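Local coordinates for beta-ketoacyl-[acyl-carrier-protein] synthase III (Pseudomonas aeruginosa, PDB 2X3E) that probably catalyses the first condensation of fatty acid synthesis, joining the acetyl group of acetyl-CoA to malonyl-ACP with loss of carbon dioxide, at residues V7-G12 with V165-D170; E71-V76 with S133-G138. The protein carries 1 engineered substitution. One frame throughout, in Å; residues are numbered along the deposited sequence.

Contact 1 of 2, residues V7-G12 with V165-D170; sequences VVCGLG and VLRAGD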
loop_
_atom_site.group_PDB
_atom_site.type_symbol
_atom_site.label_atom_id
_atom_site.label_comp_id
_atom_site.label_asym_id
_atom_site.label_seq_id
_atom_site.Cartn_x
_atom_site.Cartn_y
_atom_site.Cartn_z
ATOM N N VAL A 7 -18.744 5.142 -6.514
ATOM C CA VAL A 7 -19.490 4.442 -7.551
ATOM C C VAL A 7 -18.586 3.941 -8.679
ATOM O O VAL A 7 -17.829 4.708 -9.268
ATOM C CB VAL A 7 -20.569 5.368 -8.152
ATOM C CG1 VAL A 7 -21.242 4.702 -9.338
ATOM C CG2 VAL A 7 -21.592 5.753 -7.089
ATOM N N VAL A 8 -18.681 2.652 -8.989
ATOM C CA VAL A 8 -17.963 2.087 -10.137
ATOM C C VAL A 8 -18.561 2.664 -11.423
ATOM O O VAL A 8 -19.774 2.631 -11.612
ATOM C CB VAL A 8 -18.058 0.539 -10.174
ATOM C CG1 VAL A 8 -17.406 -0.015 -11.438
ATOM C CG2 VAL A 8 -17.405 -0.069 -8.935
ATOM N N CYS A 9 -17.708 3.191 -12.300
ATOM C CA CYS A 9 -18.174 3.782 -13.559
ATOM C C CYS A 9 -17.308 3.452 -14.781
ATOM O O CYS A 9 -17.585 3.940 -15.866
ATOM C CB CYS A 9 -18.331 5.302 -13.405
ATOM S SG CYS A 9 -16.830 6.205 -12.992
ATOM N N GLY A 10 -16.302 2.593 -14.617
ATOM C CA GLY A 10 -15.424 2.208 -15.724
ATOM C C GLY A 10 -14.663 0.933 -15.423
ATOM O O GLY A 10 -14.344 0.656 -14.267
ATOM N N LEU A 11 -14.395 0.149 -16.468
ATOM C CA LEU A 11 -13.651 -1.106 -16.345
ATOM C C LEU A 11 -12.724 -1.249 -17.540
ATOM O O LEU A 11 -13.105 -0.946 -18.670
ATOM C CB LEU A 11 -14.610 -2.303 -16.279
ATOM C CG LEU A 11 -14.004 -3.708 -16.171
ATOM C CD1 LEU A 11 -13.385 -3.938 -14.810
ATOM C CD2 LEU A 11 -15.059 -4.767 -16.459
ATOM N N GLY A 12 -11.506 -1.705 -17.282
ATOM C CA GLY A 12 -10.554 -2.019 -18.340
ATOM C C GLY A 12 -9.592 -3.082 -17.863
ATOM O O GLY A 12 -9.510 -3.369 -16.669
ATOM N N VAL A 165 -12.619 2.487 -12.634
ATOM C CA VAL A 165 -12.739 3.899 -12.288
ATOM C C VAL A 165 -13.882 4.028 -11.283
ATOM O O VAL A 165 -14.960 3.452 -11.485
ATOM C CB VAL A 165 -13.045 4.764 -13.526
ATOM C CG1 VAL A 165 -13.349 6.215 -13.127
ATOM C CG2 VAL A 165 -11.881 4.701 -14.521
ATOM N N LEU A 166 -13.621 4.751 -10.194
ATOM C CA LEU A 166 -14.630 5.079 -9.190
ATOM C C LEU A 166 -14.857 6.583 -9.201
ATOM O O LEU A 166 -13.922 7.352 -9.423
ATOM C CB LEU A 166 -14.168 4.661 -7.795
ATOM C CG LEU A 166 -13.925 3.180 -7.526
ATOM C CD1 LEU A 166 -13.164 3.005 -6.218
ATOM C CD2 LEU A 166 -15.239 2.419 -7.486
ATOM N N ARG A 167 -16.098 7.001 -8.979
ATOM C CA ARG A 167 -16.422 8.426 -8.854
ATOM C C ARG A 167 -17.292 8.670 -7.634
ATOM O O ARG A 167 -17.974 7.768 -7.161
ATOM C CB ARG A 167 -17.156 8.931 -10.104
ATOM C CG ARG A 167 -18.538 8.317 -10.327
ATOM C CD ARG A 167 -19.322 9.088 -11.383
ATOM N NE ARG A 167 -20.572 8.429 -11.757
ATOM C CZ ARG A 167 -21.685 8.407 -11.024
ATOM N NH1 ARG A 167 -21.739 8.993 -9.830
ATOM N NH2 ARG A 167 -22.756 7.776 -11.493
ATOM N N ALA A 168 -17.278 9.901 -7.138
ATOM C CA ALA A 168 -18.230 10.317 -6.121
ATOM C C ALA A 168 -19.650 10.193 -6.671
ATOM O O ALA A 168 -19.912 10.516 -7.834
ATOM C CB ALA A 168 -17.955 11.760 -5.680
ATOM N N GLY A 169 -20.558 9.710 -5.832
ATOM C CA GLY A 169 -21.953 9.564 -6.214
ATOM C C GLY A 169 -22.853 9.394 -5.010
ATOM O O GLY A 169 -22.463 9.725 -3.881
ATOM N N ASP A 170 -24.065 8.902 -5.264
ATOM C CA ASP A 170 -25.039 8.651 -4.204
ATOM C C ASP A 170 -25.112 7.154 -3.936
ATOM O O ASP A 170 -24.906 6.340 -4.839
ATOM C CB ASP A 170 -26.420 9.194 -4.591
ATOM C CG ASP A 170 -27.363 9.292 -3.404
ATOM O OD1 ASP A 170 -26.911 9.066 -2.260
ATOM O OD2 ASP A 170 -28.555 9.595 -3.608
#
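The guanidinium of R167 carries V7 on one face: CG1 of V7 stands over the middle of the group, 4.0 Å from NH2 of R167. C9 CB approaches the same group obliquely. R167 NH1 donates to A168 O in the guanidinium plane, which helps hold the group flat over V7, and NH2 forms a salt bridge with E173. This is an antiparallel strand pair at one side of the five-stranded mixed sheet of the thiolase fold, interrupted by a classic beta bulge in which C9 and G10 both face V165.

The backbone evidence agrees. V7 and R167 form a hydrogen-bonded pair: V7 N reaches R167 O at 2.8 Å in the carbonyl plane, and R167 N returns to V7 O. V8 and L166 follow as a non-hydrogen-bonded pair. At the bulge C9 N donates almost straight to V165 O (2.9 Å, 169°), but V165 N meets G10 O from above the carbonyl plane, off the lone pairs.

Side chains separate onto two faces. V8 and L166 share one, where CG2 of V8 meets CD2 of L166 at 3.6 Å; V122 and I126 of helix 114-127 pack on L166 there. The other holds V7, V165 and R167, with A64 and A68 of helix 53-68 against V165. R167 CG lies between its own backbone N and carbonyl carbon (chi1 66°), and from there the chain runs extended to NE, side by side with V7. C9 SG takes the corresponding position on its own residue (chi1 61°), which brings it 3.8 Å from R167 CG and 3.5 Å from V165 CG1.

Contact 2 of 2, residues E71-V76 with S133-G138; sequences ERVDAV and SALLVG
Backbone hydrogen bonds join A75 to L135 and D74 to S133, with unequal quality. L135 N donates to A75 O at 2.9 Å and 167°, a nearly straight bond. D74 N reaches S133 O at 3.1 Å, but from well above the carbonyl plane, and the bond from A75 N to the same oxygen is weak. S133 O thus receives two amides from consecutive residues, where 71-76 passes from loop into strand.

Polar side chains add to this loop end. With chi1 at 59°, S133 OG tucks in against its own main chain, 3.2 Å from V73 CA, and takes a second, weak bond from D74 N. The carboxylate oxygen OD2 of D74 has its firm partner in D132 N, the residue just before S133; a water near OD2 lies too close to S133 OG for its link to that hydroxyl to be other than doubtful.

In the fold, these segments are parallel neighbours within the mixed sheet of the thiolase-like superfamily. V76 pairs with L135, CA to CA 4.8 Å, and both side chains lie on the face met by helix 53-68; A75 and A134 turn to the other face, where V122 and I126 of helix 114-127 cover A134.

Apolar contacts follow that division. V73 and L135 cross at about a right angle, V73 CG2 lying 4.0 Å from L135 CD1, and L65 of helix 53-68 touches both. The same L135 methyl is 4.4 Å from V76 CG2. Opposite these, the CB atoms of A75 and A134 meet at 4.0 Å.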
loop_
_atom_site.group_PDB
_atom_site.type_symbol
_atom_site.label_atom_id
_atom_site.label_comp_id
_atom_site.label_asym_id
_atom_site.label_seq_id
_atom_site.Cartn_x
_atom_site.Cartn_y
_atom_site.Cartn_z
ATOM N N GLU A 71 -11.165 11.604 -18.754
ATOM C CA GLU A 71 -9.771 11.742 -19.163
ATOM C C GLU A 71 -8.857 12.112 -17.997
ATOM O O GLU A 71 -7.638 12.103 -18.142
ATOM C CB GLU A 71 -9.666 12.748 -20.302
ATOM C CG GLU A 71 -10.536 12.350 -21.488
ATOM C CD GLU A 71 -10.424 13.303 -22.643
ATOM O OE1 GLU A 71 -9.568 14.214 -22.588
ATOM O OE2 GLU A 71 -11.201 13.143 -23.609
ATOM N N ARG A 72 -9.450 12.410 -16.838
ATOM C CA ARG A 72 -8.698 12.676 -15.610
ATOM C C ARG A 72 -9.379 12.037 -14.416
ATOM O O ARG A 72 -10.604 11.950 -14.373
ATOM C CB ARG A 72 -8.591 14.181 -15.343
ATOM C CG ARG A 72 -7.420 14.826 -16.004
ATOM C CD ARG A 72 -7.412 16.339 -15.801
ATOM N NE ARG A 72 -6.593 16.941 -16.846
ATOM C CZ ARG A 72 -7.016 17.218 -18.077
ATOM N NH1 ARG A 72 -8.278 16.994 -18.438
ATOM N NH2 ARG A 72 -6.170 17.741 -18.956
ATOM N N VAL A 73 -8.572 11.586 -13.460
ATOM C CA VAL A 73 -9.042 11.211 -12.128
ATOM C C VAL A 73 -8.093 11.823 -11.089
ATOM O O VAL A 73 -6.969 12.213 -11.426
ATOM C CB VAL A 73 -9.139 9.671 -11.950
ATOM C CG1 VAL A 73 -10.189 9.089 -12.912
ATOM C CG2 VAL A 73 -7.780 8.995 -12.156
ATOM N N ASP A 74 -8.537 11.906 -9.836
ATOM C CA ASP A 74 -7.752 12.580 -8.786
ATOM C C ASP A 74 -6.692 11.676 -8.171
ATOM O O ASP A 74 -5.723 12.165 -7.587
ATOM C CB ASP A 74 -8.668 13.102 -7.671
ATOM C CG ASP A 74 -9.529 14.263 -8.105
ATOM O OD1 ASP A 74 -9.039 15.134 -8.857
ATOM O OD2 ASP A 74 -10.704 14.324 -7.677
ATOM N N ALA A 75 -6.887 10.363 -8.300
ATOM C CA ALA A 75 -6.094 9.375 -7.587
ATOM C C ALA A 75 -5.852 8.129 -8.443
ATOM O O ALA A 75 -6.723 7.716 -9.219
ATOM C CB ALA A 75 -6.796 8.985 -6.281
ATOM N N VAL A 76 -4.658 7.556 -8.301
ATOM C CA VAL A 76 -4.303 6.303 -8.957
ATOM C C VAL A 76 -3.675 5.363 -7.932
ATOM O O VAL A 76 -2.599 5.633 -7.411
ATOM C CB VAL A 76 -3.300 6.515 -10.121
ATOM C CG1 VAL A 76 -2.956 5.176 -10.758
ATOM C CG2 VAL A 76 -3.872 7.481 -11.160
ATOM N N SER A 133 -12.680 11.283 -7.826
ATOM C CA SER A 133 -12.600 10.165 -8.763
ATOM C C SER A 133 -11.256 9.466 -8.603
ATOM O O SER A 133 -10.291 10.060 -8.117
ATOM C CB SER A 133 -12.762 10.652 -10.196
ATOM O OG SER A 133 -11.754 11.597 -10.514
ATOM N N ALA A 134 -11.197 8.208 -9.017
ATOM C CA ALA A 134 -10.001 7.401 -8.817
ATOM C C ALA A 134 -9.934 6.230 -9.768
ATOM O O ALA A 134 -10.959 5.671 -10.166
ATOM C CB ALA A 134 -9.952 6.883 -7.394
ATOM N N LEU A 135 -8.704 5.865 -10.108
ATOM C CA LEU A 135 -8.399 4.587 -10.718
ATOM C C LEU A 135 -7.898 3.636 -9.637
ATOM O O LEU A 135 -7.031 3.999 -8.829
ATOM C CB LEU A 135 -7.310 4.743 -11.790
ATOM C CG LEU A 135 -7.782 5.068 -13.206
ATOM C CD1 LEU A 135 -6.654 5.679 -14.032
ATOM C CD2 LEU A 135 -8.317 3.797 -13.892
ATOM N N LEU A 136 -8.445 2.427 -9.624
ATOM C CA LEU A 136 -7.879 1.319 -8.861
ATOM C C LEU A 136 -7.464 0.246 -9.857
ATOM O O LEU A 136 -8.286 -0.214 -10.649
ATOM C CB LEU A 136 -8.894 0.738 -7.881
ATOM C CG LEU A 136 -8.461 -0.561 -7.187
ATOM C CD1 LEU A 136 -7.250 -0.306 -6.304
ATOM C CD2 LEU A 136 -9.628 -1.138 -6.382
ATOM N N VAL A 137 -6.189 -0.137 -9.827
ATOM C CA VAL A 137 -5.689 -1.201 -10.690
ATOM C C VAL A 137 -5.219 -2.370 -9.842
ATOM O O VAL A 137 -4.313 -2.218 -9.021
ATOM C CB VAL A 137 -4.498 -0.740 -11.559
ATOM C CG1 VAL A 137 -4.091 -1.850 -12.544
ATOM C CG2 VAL A 137 -4.826 0.554 -12.303
ATOM N N GLY A 138 -5.867 -3.516 -10.019
ATOM C CA GLY A 138 -5.363 -4.783 -9.501
ATOM C C GLY A 138 -4.407 -5.358 -10.527
ATOM O O GLY A 138 -4.810 -5.644 -11.645
HETATM O O HOH W 1 -12.349 13.952 -10.347
#

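Contacts 1 and 2 belong to one mixed sheet, their centres about 9 Å apart, with strands 160-169 and 133-140 as the adjoining members. Across the sheet the order is 5-14, 160-169, 133-140, 75-79, 104-109, so contact 1 forms one side and contact 2 continues inward. Along the chain, 7-12 comes first, then 71-76, 133-138 and 165-170: both segments of contact 2 fall between those of contact 1. A probable hydrogen bond, L166 N to A134 O at 2.8 Å, joins them. Helix 53-68 packs on V165, V73 and L135, helix 114-127 on L166 and A134 of the other face, so both contacts lie in a sheet layered between these helices, away from the annotated active-site residues.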